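Malate dehydrogenase (Picrophilus torridus, PDB 4BGV) is a tricarboxylic acid cycle enzyme of the LDH/MDH superfamily that probably catalyses the reversible, NAD-dependent oxidation of malate to oxaloacetate. Local coordinates at residues Q163-S168 and S191-I196. Sequence-based numbering, arbitrary orientation.
Sequences QELNVS and SNVSGI
No ring or amide lies between Leu165, Val167 and Val193, which meet through methyl groups alone; the amide of Asn192 lies farther back in the turn, its side chain starting away from 163-168. Gly195 N approaches that amide from above one face, 55° out of the carbonyl plane, and gives Asn192 OD1 a hydrogen bond of 2.8 Å. Asn173 ND2 also bonds to this oxygen, so two donors grip it. The bond from Gly195, an Asx motif, spans the first part of a type I' turn from Val193 to Ile196, closed by backbone bonds: Val193 N to Ile196 O at 2.8 Å and Ile196 N to Val193 O at 2.9 Å. This is the tight two-residue reversal of a beta hairpin, in which Gly195, at positive phi, has no CB to press on the carbonyl O of Ser194.

Val193 shows how one beta-branched residue can serve two partners. Its CB points toward 163-168, and with CG1 anti to the backbone N (chi1 -178°) each partner receives one methyl. CG2 lies 3.7 Å from Leu165 CD1, where the two side chains run alongside one another in opposite senses, while CG1 reaches Val167 CG2 more loosely, at 4.2 Å. The interface is small, 112 Å².

Lys279 of the second subunit bonds to Leu165 O and Asn166 O at the helix end, and Tyr289 of that subunit packs on Val167. Away from the probable cofactor and substrate sites, in the C-terminal alpha/beta domain, the contact sets the end of helix 150-165 and its exit against the hairpin of strands 184-193 and 196-197.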
loop_
_atom_site.group_PDB
_atom_site.type_symbol
_atom_site.label_atom_id
_atom_site.label_comp_id
_atom_site.label_asym_id
_atom_site.label_seq_id
_atom_site.Cartn_x
_atom_site.Cartn_y
_atom_site.Cartn_z
ATOM N N GLN A 163 9.953 -0.348 21.182
ATOM C CA GLN A 163 9.412 0.603 22.133
ATOM C C GLN A 163 10.422 0.938 23.223
ATOM O O GLN A 163 10.478 2.071 23.681
ATOM C CB GLN A 163 8.063 0.133 22.691
ATOM C CG GLN A 163 6.994 0.059 21.572
ATOM C CD GLN A 163 5.596 0.507 22.007
ATOM O OE1 GLN A 163 5.022 1.459 21.445
ATOM N NE2 GLN A 163 5.030 -0.194 22.982
ATOM N N GLU A 164 11.238 -0.037 23.613
ATOM C CA GLU A 164 12.225 0.210 24.657
ATOM C C GLU A 164 13.318 1.170 24.177
ATOM O O GLU A 164 13.793 2.005 24.941
ATOM C CB GLU A 164 12.850 -1.095 25.133
ATOM C CG GLU A 164 13.700 -0.943 26.383
ATOM C CD GLU A 164 12.856 -0.704 27.617
ATOM O OE1 GLU A 164 11.709 -1.197 27.669
ATOM O OE2 GLU A 164 13.334 -0.008 28.526
ATOM N N LEU A 165 13.697 1.045 22.909
ATOM C CA LEU A 165 14.755 1.858 22.312
ATOM C C LEU A 165 14.236 3.077 21.547
ATOM O O LEU A 165 15.034 3.895 21.072
ATOM C CB LEU A 165 15.620 0.993 21.392
ATOM C CG LEU A 165 16.531 0.021 22.154
ATOM C CD1 LEU A 165 17.064 -1.067 21.241
ATOM C CD2 LEU A 165 17.678 0.778 22.815
ATOM N N ASN A 166 12.910 3.211 21.469
ATOM C CA ASN A 166 12.264 4.295 20.722
ATOM C C ASN A 166 12.799 4.385 19.288
ATOM O O ASN A 166 13.319 5.428 18.861
ATOM C CB ASN A 166 12.431 5.642 21.433
ATOM C CG ASN A 166 11.500 6.718 20.874
ATOM O OD1 ASN A 166 10.430 6.414 20.335
ATOM N ND2 ASN A 166 11.906 7.982 21.000
ATOM N N VAL A 167 12.691 3.276 18.568
ATOM C CA VAL A 167 13.140 3.207 17.186
ATOM C C VAL A 167 12.041 2.592 16.340
ATOM O O VAL A 167 11.130 1.954 16.861
ATOM C CB VAL A 167 14.442 2.351 17.023
ATOM C CG1 VAL A 167 15.653 3.039 17.659
ATOM C CG2 VAL A 167 14.253 0.955 17.613
ATOM N N SER A 168 12.151 2.763 15.026
ATOM C CA SER A 168 11.177 2.224 14.079
ATOM C C SER A 168 11.079 0.706 14.212
ATOM O O SER A 168 12.096 0.033 14.373
ATOM C CB SER A 168 11.607 2.559 12.648
ATOM O OG SER A 168 10.794 1.874 11.694
ATOM N N SER A 191 20.294 -10.431 17.358
ATOM C CA SER A 191 19.209 -9.460 17.452
ATOM C C SER A 191 19.859 -8.100 17.499
ATOM O O SER A 191 20.866 -7.909 18.191
ATOM C CB SER A 191 18.362 -9.702 18.715
ATOM O OG SER A 191 17.815 -11.015 18.701
ATOM N N ASN A 192 19.297 -7.154 16.761
ATOM C CA ASN A 192 19.982 -5.890 16.541
ATOM C C ASN A 192 19.028 -4.786 16.107
ATOM O O ASN A 192 17.863 -5.050 15.761
ATOM C CB ASN A 192 21.052 -6.073 15.450
ATOM C CG ASN A 192 20.454 -6.501 14.114
ATOM O OD1 ASN A 192 19.870 -5.694 13.396
ATOM N ND2 ASN A 192 20.606 -7.777 13.779
ATOM N N VAL A 193 19.522 -3.547 16.129
ATOM C CA VAL A 193 18.812 -2.450 15.479
ATOM C C VAL A 193 19.670 -1.979 14.298
ATOM O O VAL A 193 20.775 -1.446 14.493
ATOM C CB VAL A 193 18.569 -1.252 16.420
ATOM C CG1 VAL A 193 17.791 -0.171 15.679
ATOM C CG2 VAL A 193 17.795 -1.692 17.660
ATOM N N SER A 194 19.168 -2.197 13.086
ATOM C CA SER A 194 19.912 -1.878 11.863
ATOM C C SER A 194 21.347 -2.418 11.904
ATOM O O SER A 194 22.276 -1.754 11.432
ATOM C CB SER A 194 19.929 -0.360 11.616
ATOM O OG SER A 194 18.612 0.137 11.450
ATOM N N GLY A 195 21.517 -3.609 12.489
ATOM C CA GLY A 195 22.807 -4.267 12.540
ATOM C C GLY A 195 23.572 -4.061 13.831
ATOM O O GLY A 195 24.504 -4.812 14.144
ATOM N N ILE A 196 23.192 -3.042 14.592
ATOM C CA ILE A 196 23.877 -2.788 15.853
ATOM C C ILE A 196 23.323 -3.753 16.889
ATOM O O ILE A 196 22.127 -3.722 17.168
ATOM C CB ILE A 196 23.671 -1.342 16.333
ATOM C CG1 ILE A 196 24.168 -0.350 15.279
ATOM C CG2 ILE A 196 24.400 -1.135 17.665
ATOM C CD1 ILE A 196 23.784 1.113 15.550
#